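Local coordinates for protein DyP-type peroxidase (Pleurotus ostreatus PC15, PDB 6FSK) that is a heme b peroxidase of the dye-decolorizing family, probably using hydrogen peroxide to oxidise dyes and other reducing substrates, apparently including Mn(II), at residues Arg173-Pro178 / Ile358-Glu363; Glu251-Glu257 / Asp371-His375. The protein carries 1 engineered substitution. One frame throughout, in Å; residues are numbered along the deposited sequence.

Contact 1 of 2, residues Arg173-Pro178 / Ile358-Glu363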
ATOM      1  N   ARG A 173      -1.103 -15.334   4.249  1.00 12.49           N
ATOM      2  CA  ARG A 173      -2.427 -15.050   4.750  1.00 12.98           C
ATOM      3  C   ARG A 173      -2.417 -13.770   5.568  1.00 13.90           C
ATOM      4  O   ARG A 173      -1.543 -13.585   6.426  1.00 15.50           O
ATOM      5  CB  ARG A 173      -2.995 -16.183   5.572  1.00 14.36           C
ATOM      6  CG  ARG A 173      -4.506 -16.061   5.827  1.00 15.63           C
ATOM      7  CD  ARG A 173      -4.962 -17.199   6.743  1.00 17.51           C
ATOM      8  NE  ARG A 173      -4.573 -16.919   8.104  1.00 18.75           N
ATOM      9  CZ  ARG A 173      -4.523 -17.796   9.107  1.00 24.52           C
ATOM     10  NH1 ARG A 173      -4.921 -19.093   8.947  1.00 27.17           N
ATOM     11  NH2 ARG A 173      -4.224 -17.377  10.297  1.00 24.16           N
ATOM     12  N   GLY A 174      -3.418 -12.967   5.387  1.00 10.26           N
ATOM     13  CA  GLY A 174      -3.668 -11.785   6.206  1.00 10.93           C
ATOM     14  C   GLY A 174      -4.943 -12.015   7.033  1.00 11.51           C
ATOM     15  O   GLY A 174      -5.908 -12.716   6.613  1.00 12.15           O
ATOM     16  N   ASP A 175      -4.987 -11.368   8.180  1.00 11.15           N
ATOM     17  CA  ASP A 175      -6.095 -11.394   9.073  1.00 12.59           C
ATOM     18  C   ASP A 175      -6.226 -10.056   9.763  1.00 12.27           C
ATOM     19  O   ASP A 175      -5.216  -9.537  10.287  1.00 13.42           O
ATOM     20  CB  ASP A 175      -5.823 -12.431  10.143  1.00 13.61           C
ATOM     21  CG  ASP A 175      -5.755 -13.831   9.557  1.00 15.59           C
ATOM     22  OD1 ASP A 175      -6.880 -14.387   9.273  1.00 16.65           O
ATOM     23  OD2 ASP A 175      -4.639 -14.364   9.414  1.00 16.84           O
ATOM     24  N   VAL A 176      -7.418  -9.491   9.754  1.00 12.05           N
ATOM     25  CA  VAL A 176      -7.593  -8.242  10.493  1.00 12.53           C
ATOM     26  C   VAL A 176      -7.351  -8.493  11.991  1.00 13.82           C
ATOM     27  O   VAL A 176      -7.436  -9.633  12.497  1.00 14.44           O
ATOM     28  CB  VAL A 176      -8.972  -7.591  10.208  1.00 13.24           C
ATOM     29  CG1 VAL A 176      -9.122  -7.286   8.700  1.00 12.29           C
ATOM     30  CG2 VAL A 176     -10.086  -8.400  10.815  1.00 13.88           C
ATOM     31  N   ARG A 177      -7.090  -7.414  12.717  1.00 13.35           N
ATOM     32  CA  ARG A 177      -6.792  -7.559  14.150  1.00 14.54           C
ATOM     33  C   ARG A 177      -8.099  -7.731  14.934  1.00 15.91           C
ATOM     34  O   ARG A 177      -9.171  -7.411  14.472  1.00 16.53           O
ATOM     35  CB  ARG A 177      -5.954  -6.364  14.574  1.00 14.80           C
ATOM     36  CG  ARG A 177      -4.539  -6.455  13.984  1.00 15.16           C
ATOM     37  CD  ARG A 177      -3.636  -5.297  14.335  1.00 13.41           C
ATOM     38  NE  ARG A 177      -3.473  -5.307  15.785  1.00 13.61           N
ATOM     39  CZ  ARG A 177      -3.337  -4.229  16.539  1.00 14.19           C
ATOM     40  NH1 ARG A 177      -3.339  -2.990  16.028  1.00 16.98           N
ATOM     41  NH2 ARG A 177      -3.185  -4.369  17.860  1.00 14.88           N
ATOM     42  N   PRO A 178      -8.001  -8.194  16.165  1.00 20.81           N
ATOM     43  CA  PRO A 178      -9.226  -8.428  16.982  1.00 22.39           C
ATOM     44  C   PRO A 178      -9.924  -7.194  17.487  1.00 22.57           C
ATOM     45  O   PRO A 178      -9.298  -6.139  17.751  1.00 21.54           O
ATOM     46  CB  PRO A 178      -8.684  -9.250  18.159  1.00 23.69           C
ATOM     47  CG  PRO A 178      -7.235  -9.137  18.159  1.00 26.07           C
ATOM     48  CD  PRO A 178      -6.790  -8.740  16.786  1.00 25.43           C
ATOM     49  N   ILE A 358      -3.783  -5.529   4.287  1.00 11.33           N
ATOM     50  CA  ILE A 358      -4.364  -6.253   5.390  1.00 10.05           C
ATOM     51  C   ILE A 358      -3.188  -6.654   6.307  1.00 10.58           C
ATOM     52  O   ILE A 358      -2.110  -7.022   5.846  1.00 10.36           O
ATOM     53  CB  ILE A 358      -5.178  -7.523   4.922  1.00 10.39           C
ATOM     54  CG1 ILE A 358      -5.974  -8.162   6.071  1.00 12.58           C
ATOM     55  CG2 ILE A 358      -4.341  -8.559   4.198  1.00 11.88           C
ATOM     56  CD1 ILE A 358      -6.987  -9.228   5.655  1.00 12.70           C
ATOM     57  N   GLN A 359      -3.480  -6.706   7.585  1.00  9.77           N
ATOM     58  CA  GLN A 359      -2.516  -7.082   8.549  1.00 10.19           C
ATOM     59  C   GLN A 359      -2.234  -8.592   8.504  1.00 10.31           C
ATOM     60  O   GLN A 359      -3.028  -9.355   7.972  1.00  9.81           O
ATOM     61  CB  GLN A 359      -3.003  -6.735   9.947  1.00 10.55           C
ATOM     62  CG  GLN A 359      -3.499  -5.300  10.218  1.00 11.39           C
ATOM     63  CD  GLN A 359      -4.990  -5.127  10.043  1.00 12.50           C
ATOM     64  OE1 GLN A 359      -5.575  -5.690   9.144  1.00 10.81           O
ATOM     65  NE2 GLN A 359      -5.589  -4.375  10.895  1.00 12.39           N
ATOM     66  N   PHE A 360      -1.081  -8.984   9.087  1.00  8.51           N
ATOM     67  CA  PHE A 360      -0.876 -10.400   9.367  1.00  9.41           C
ATOM     68  C   PHE A 360      -0.247 -10.587  10.718  1.00  8.64           C
ATOM     69  O   PHE A 360       0.474  -9.694  11.205  1.00  9.37           O
ATOM     70  CB  PHE A 360      -0.114 -11.135   8.273  1.00  9.29           C
ATOM     71  CG  PHE A 360       1.366 -10.809   8.255  1.00  8.98           C
ATOM     72  CD1 PHE A 360       1.859  -9.724   7.549  1.00  8.75           C
ATOM     73  CD2 PHE A 360       2.286 -11.615   8.949  1.00 10.45           C
ATOM     74  CE1 PHE A 360       3.238  -9.458   7.514  1.00  9.75           C
ATOM     75  CE2 PHE A 360       3.645 -11.338   8.896  1.00 10.73           C
ATOM     76  CZ  PHE A 360       4.107 -10.286   8.168  1.00  9.85           C
ATOM     77  N   GLY A 361      -0.420 -11.812  11.268  1.00 10.05           N
ATOM     78  CA  GLY A 361       0.251 -12.115  12.523  1.00 10.91           C
ATOM     79  C   GLY A 361      -0.512 -11.962  13.738  1.00 10.85           C
ATOM     80  O   GLY A 361      -1.542 -11.281  13.758  1.00 11.71           O
ATOM     81  N   PRO A 362      -0.032 -12.587  14.831  1.00 10.71           N
ATOM     82  CA  PRO A 362      -0.671 -12.499  16.124  1.00 11.37           C
ATOM     83  C   PRO A 362      -0.440 -11.155  16.842  1.00 11.89           C
ATOM     84  O   PRO A 362       0.465 -10.415  16.512  1.00 12.38           O
ATOM     85  CB  PRO A 362      -0.023 -13.669  16.885  1.00 11.99           C
ATOM     86  CG  PRO A 362       1.348 -13.664  16.365  1.00 11.25           C
ATOM     87  CD  PRO A 362       1.231 -13.308  14.916  1.00 10.78           C
ATOM     88  N   GLU A 363      -1.213 -10.935  17.908  1.00 11.55           N
ATOM     89  CA  GLU A 363      -1.008  -9.729  18.763  1.00 12.11           C
ATOM     90  C   GLU A 363       0.325  -9.887  19.511  1.00 11.90           C
ATOM     91  O   GLU A 363       0.840 -11.040  19.681  1.00 13.09           O
ATOM     92  CB  GLU A 363      -2.173  -9.609  19.720  1.00 13.33           C
ATOM     93  CG  GLU A 363      -3.497  -9.301  19.027  1.00 15.37           C
ATOM     94  CD  GLU A 363      -3.388  -7.990  18.288  1.00 16.76           C
ATOM     95  OE1 GLU A 363      -3.194  -6.891  18.952  1.00 15.80           O
ATOM     96  OE2 GLU A 363      -3.384  -7.978  17.058  1.00 14.98           O
TER
HETATM   97  O   HOH W   1      -2.233 -13.679  10.035  1.00 20.28           O

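Contact 2 of 2, residues Glu251-Glu257 / Asp371-His375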
ATOM      1  N   GLU A 251       9.823  -3.097  19.360  1.00  9.44           N
ATOM      2  CA  GLU A 251      10.956  -2.244  19.045  1.00  9.71           C
ATOM      3  C   GLU A 251      10.506  -0.833  18.804  1.00 11.13           C
ATOM      4  O   GLU A 251      11.089   0.134  19.309  1.00 10.05           O
ATOM      5  CB  GLU A 251      11.769  -2.799  17.855  1.00 11.25           C
ATOM      6  CG  GLU A 251      12.487  -4.094  18.121  1.00 12.50           C
ATOM      7  CD  GLU A 251      11.677  -5.369  17.935  1.00 11.56           C
ATOM      8  OE1 GLU A 251      10.438  -5.343  17.784  1.00 11.53           O
ATOM      9  OE2 GLU A 251      12.340  -6.451  18.029  1.00 14.06           O
ATOM     10  N   PHE A 252       9.464  -0.653  18.052  1.00 10.16           N
ATOM     11  CA  PHE A 252       8.896   0.677  17.825  1.00 10.91           C
ATOM     12  C   PHE A 252       8.383   1.272  19.124  1.00 10.84           C
ATOM     13  O   PHE A 252       8.665   2.493  19.439  1.00 12.13           O
ATOM     14  CB  PHE A 252       7.831   0.583  16.733  1.00 12.17           C
ATOM     15  CG  PHE A 252       7.122   1.872  16.407  1.00 14.04           C
ATOM     16  CD1 PHE A 252       7.749   2.810  15.620  1.00 18.31           C
ATOM     17  CD2 PHE A 252       5.859   2.113  16.934  1.00 16.14           C
ATOM     18  CE1 PHE A 252       7.063   4.007  15.323  1.00 21.64           C
ATOM     19  CE2 PHE A 252       5.199   3.248  16.608  1.00 19.23           C
ATOM     20  CZ  PHE A 252       5.795   4.133  15.785  1.00 19.57           C
ATOM     21  N   ASP A 253       7.673   0.493  19.901  1.00 11.07           N
ATOM     22  CA  ASP A 253       7.152   0.968  21.187  1.00 11.33           C
ATOM     23  C   ASP A 253       8.325   1.387  22.119  1.00 11.51           C
ATOM     24  O   ASP A 253       8.239   2.435  22.746  1.00 13.22           O
ATOM     25  CB  ASP A 253       6.323  -0.069  21.884  1.00 13.75           C
ATOM     26  CG  ASP A 253       4.963  -0.338  21.233  1.00 17.72           C
ATOM     27  OD1 ASP A 253       4.452   0.408  20.435  1.00 22.32           O
ATOM     28  OD2 ASP A 253       4.448  -1.425  21.616  1.00 25.23           O
ATOM     29  N   ASP A 254       9.360   0.616  22.165  1.00 11.73           N
ATOM     30  CA  ASP A 254      10.625   0.940  22.944  1.00 11.81           C
ATOM     31  C   ASP A 254      11.274   2.261  22.471  1.00 13.37           C
ATOM     32  O   ASP A 254      11.579   3.190  23.288  1.00 12.34           O
ATOM     33  CB  ASP A 254      11.529  -0.272  22.874  1.00 13.12           C
ATOM     34  CG  ASP A 254      12.824  -0.142  23.601  1.00 15.08           C
ATOM     35  OD1 ASP A 254      12.989   0.762  24.473  1.00 14.99           O
ATOM     36  OD2 ASP A 254      13.721  -0.964  23.352  1.00 16.02           O
ATOM     37  N   PHE A 255      11.424   2.398  21.141  1.00 12.24           N
ATOM     38  CA  PHE A 255      11.832   3.654  20.563  1.00 11.83           C
ATOM     39  C   PHE A 255      11.056   4.838  21.072  1.00 13.28           C
ATOM     40  O   PHE A 255      11.620   5.840  21.511  1.00 13.06           O
ATOM     41  CB  PHE A 255      11.760   3.547  19.045  1.00 12.60           C
ATOM     42  CG  PHE A 255      12.063   4.824  18.363  1.00 12.28           C
ATOM     43  CD1 PHE A 255      13.366   5.306  18.394  1.00 11.96           C
ATOM     44  CD2 PHE A 255      11.060   5.569  17.785  1.00 11.85           C
ATOM     45  CE1 PHE A 255      13.672   6.513  17.760  1.00 12.98           C
ATOM     46  CE2 PHE A 255      11.383   6.816  17.145  1.00 13.29           C
ATOM     47  CZ  PHE A 255      12.668   7.233  17.153  1.00 13.53           C
ATOM     48  N   LEU A 256       9.747   4.778  20.976  1.00 10.93           N
ATOM     49  CA  LEU A 256       8.887   5.899  21.401  1.00 11.19           C
ATOM     50  C   LEU A 256       9.073   6.157  22.895  1.00 12.79           C
ATOM     51  O   LEU A 256       9.274   7.299  23.302  1.00 13.95           O
ATOM     52  CB  LEU A 256       7.407   5.678  21.075  1.00 11.50           C
ATOM     53  CG  LEU A 256       7.042   5.518  19.627  1.00 11.15           C
ATOM     54  CD1 LEU A 256       5.515   5.372  19.573  1.00 12.13           C
ATOM     55  CD2 LEU A 256       7.487   6.658  18.777  1.00 11.24           C
ATOM     56  N   GLU A 257       9.048   5.104  23.710  1.00 13.69           N
ATOM     57  CA  GLU A 257       9.233   5.237  25.136  1.00 13.29           C
ATOM     58  C   GLU A 257      10.560   5.854  25.493  1.00 14.96           C
ATOM     59  O   GLU A 257      10.648   6.544  26.550  1.00 14.93           O
ATOM     60  CB  GLU A 257       9.203   3.845  25.759  1.00 15.91           C
ATOM     61  CG  GLU A 257       7.895   3.220  25.944  1.00 24.15           C
ATOM     62  CD  GLU A 257       8.011   1.755  26.434  1.00 25.47           C
ATOM     63  OE1 GLU A 257       9.110   1.191  26.769  1.00 26.46           O
ATOM     64  OE2 GLU A 257       6.907   1.209  26.503  1.00 32.42           O
ATOM     65  N   ASP A 371      10.209  -8.199  27.048  1.00 16.53           N
ATOM     66  CA  ASP A 371      11.486  -8.220  26.452  1.00 16.27           C
ATOM     67  C   ASP A 371      11.778  -6.972  25.587  1.00 15.32           C
ATOM     68  O   ASP A 371      12.919  -6.744  25.272  1.00 16.71           O
ATOM     69  CB  ASP A 371      11.631  -9.454  25.541  1.00 18.24           C
ATOM     70  CG  ASP A 371      11.792 -10.785  26.302  1.00 21.99           C
ATOM     71  OD1 ASP A 371      11.922 -10.762  27.521  1.00 23.52           O
ATOM     72  OD2 ASP A 371      11.737 -11.832  25.624  1.00 21.65           O
ATOM     73  N   LYS A 372      10.725  -6.277  25.183  1.00 14.06           N
ATOM     74  CA  LYS A 372      10.792  -5.206  24.176  1.00 13.87           C
ATOM     75  C   LYS A 372      11.392  -5.709  22.899  1.00 14.73           C
ATOM     76  O   LYS A 372      12.067  -4.987  22.162  1.00 16.04           O
ATOM     77  CB  LYS A 372      11.479  -3.918  24.739  1.00 15.54           C
ATOM     78  CG  LYS A 372      10.926  -3.522  26.101  1.00 16.22           C
ATOM     79  CD  LYS A 372      11.501  -2.209  26.624  1.00 20.61           C
ATOM     80  CE  LYS A 372      10.773  -1.711  27.919  1.00 23.62           C
ATOM     81  NZ  LYS A 372      11.639  -0.743  28.609  1.00 30.30           N
ATOM     82  N   LYS A 373      11.113  -6.959  22.530  1.00 13.91           N
ATOM     83  CA  LYS A 373      11.659  -7.522  21.322  1.00 14.06           C
ATOM     84  C   LYS A 373      10.600  -8.399  20.647  1.00 13.28           C
ATOM     85  O   LYS A 373       9.850  -9.079  21.286  1.00 14.15           O
ATOM     86  CB  LYS A 373      12.855  -8.408  21.580  1.00 18.12           C
ATOM     87  CG  LYS A 373      14.062  -7.653  22.150  1.00 22.14           C
ATOM     88  CD  LYS A 373      14.682  -6.629  21.177  1.00 30.76           C
ATOM     89  CE  LYS A 373      15.731  -5.740  21.853  1.00 37.16           C
ATOM     90  NZ  LYS A 373      16.712  -6.607  22.568  1.00 44.77           N
ATOM     91  N   THR A 374      10.647  -8.398  19.329  1.00 13.09           N
ATOM     92  CA  THR A 374       9.808  -9.248  18.504  1.00 12.63           C
ATOM     93  C   THR A 374      10.269 -10.715  18.567  1.00 12.97           C
ATOM     94  O   THR A 374      11.467 -11.015  18.343  1.00 14.31           O
ATOM     95  CB  THR A 374       9.887  -8.803  17.055  1.00 12.21           C
ATOM     96  OG1 THR A 374       9.235  -7.523  16.928  1.00 12.99           O
ATOM     97  CG2 THR A 374       9.167  -9.760  16.139  1.00 12.13           C
ATOM     98  N   HIS A 375       9.296 -11.565  18.826  1.00 12.81           N
ATOM     99  CA  HIS A 375       9.475 -13.031  18.758  1.00 14.39           C
ATOM    100  C   HIS A 375       8.607 -13.713  17.739  1.00 15.23           C
ATOM    101  O   HIS A 375       8.921 -14.856  17.418  1.00 15.49           O
ATOM    102  CB  HIS A 375       9.273 -13.683  20.124  1.00 17.53           C
ATOM    103  CG  HIS A 375      10.256 -13.152  21.118  1.00 20.88           C
ATOM    104  ND1 HIS A 375       9.908 -12.768  22.389  1.00 28.28           N
ATOM    105  CD2 HIS A 375      11.579 -12.874  20.976  1.00 20.84           C
ATOM    106  CE1 HIS A 375      10.975 -12.274  23.000  1.00 20.87           C
ATOM    107  NE2 HIS A 375      11.997 -12.330  22.173  1.00 25.75           N
TER
HETATM  108  O   HOH W   2      11.675   1.396  26.740  1.00 19.37           O
HETATM  109  O   HOH W   3      13.609  -2.862  21.608  1.00 21.93           O

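Contact 1 of 2, residues Arg173-Pro178 / Ile358-Glu363
Gly174 packs against Ile358, Gln359 and Phe360 where the strand pieces 173-175 and 358-360 cross at 104°, their axes 4.4 Å apart. This steep crossing leaves one direct backbone bond, Asp175 N to Gln359 O at 2.8 Å, instead of a strand pairing. Packing is tightest at Gly174: its CA lies 3.1 Å from Gln359 O, and a CB would clash there and with Ile358 CG2. Ile358 CG1 stands anti to its backbone N (chi1 -171°), bringing CD1 to 3.7 Å from Gly174 C, while the Gln359 side chain crosses that of Arg177 at about a right angle, its NE2 donating to His182 O and His184 O.

Toward solvent the contact opens. There a water accepts from Gly361 N and donates to Asp175 OD2, whose carboxylate is also held by Arg173 and His143. Farther along, Arg177 meets Glu363 side-on: NE reaches OE2 at 3.0 Å and NH2 reaches OE1 at 2.7 Å, both nearly straight, with the planes only 7° apart. A leucine in place of Arg177 would probably leave the Glu363 carboxylate without its charged mate and free to turn. Two coplanar bonds on syn lone pairs imply a fixed ion pair, joining the two edge strands' loops where the backbones have parted.

Contact 2 of 2, residues Glu251-Glu257 / Asp371-His375
Glu251 and Lys373 are the residues whose CA atoms lie nearest, 5.8 Å apart, where helix 249-258 passes the loop that follows helix 366-371. Lys372, with positive phi, is the C-prime residue of the Schellman motif ending that second helix, and the chain beyond it runs on past Glu251.

The Glu251 carboxylate accepts from both the hydroxyl and the backbone N-H of Thr374: OG1 donates to OE1 at 2.6 Å, and N donates to OE2 at 2.9 Å. Both donors come from the syn side, but the amide lies 31° out of the carboxylate plane against 16° for the hydroxyl. A bend at chi2 (85°) in Glu251 turns its carboxylate toward the loop.

Lys372 stretches the other way, extended beyond CG, and crosses Asp254 at about a right angle, its CD 3.9 Å from Asp254 CG. Its ammonium makes a long salt bridge, NZ to Glu257 OE1 at 3.7 Å. A water bridges the three groups, accepting from NZ and donating to Asp254 OD1 and Glu257 OE1; a second water donates to Asp254 OD2 and Lys372 O. Asp254 OD1 also bonds N4 of a MES molecule, probably from the crystallisation liquor.

The chemistry is therefore graded: two direct bonds fix Thr374 to the first turn of helix 249-258, whereas farther along Lys372 probably offsets Glu257 and, through water, part of Asp254's charge.

In the fold
One segment of each contact lies on the same run of chain: 358-363 spans the end of strand 354-360, helix 366-371 follows, and 371-375 leads on toward strand 379-386, the neighbour of 354-360 in the antiparallel sheet. The contact centres are about 19 Å apart and their nearest atoms about 7 Å, without touching. Contact 1, its centre about 15 Å from that of the chain, joins the outermost strands, 166-175 and 354-360; contact 2, about 24 Å from the chain centre, ties the helix-containing connection between strands 354-360 and 379-386 to helix 249-258. Heme lies about 8 Å from the Phe360 side chain and about 12 Å from that of Thr374. The iron's axial ligand, His329, belongs to neither contact.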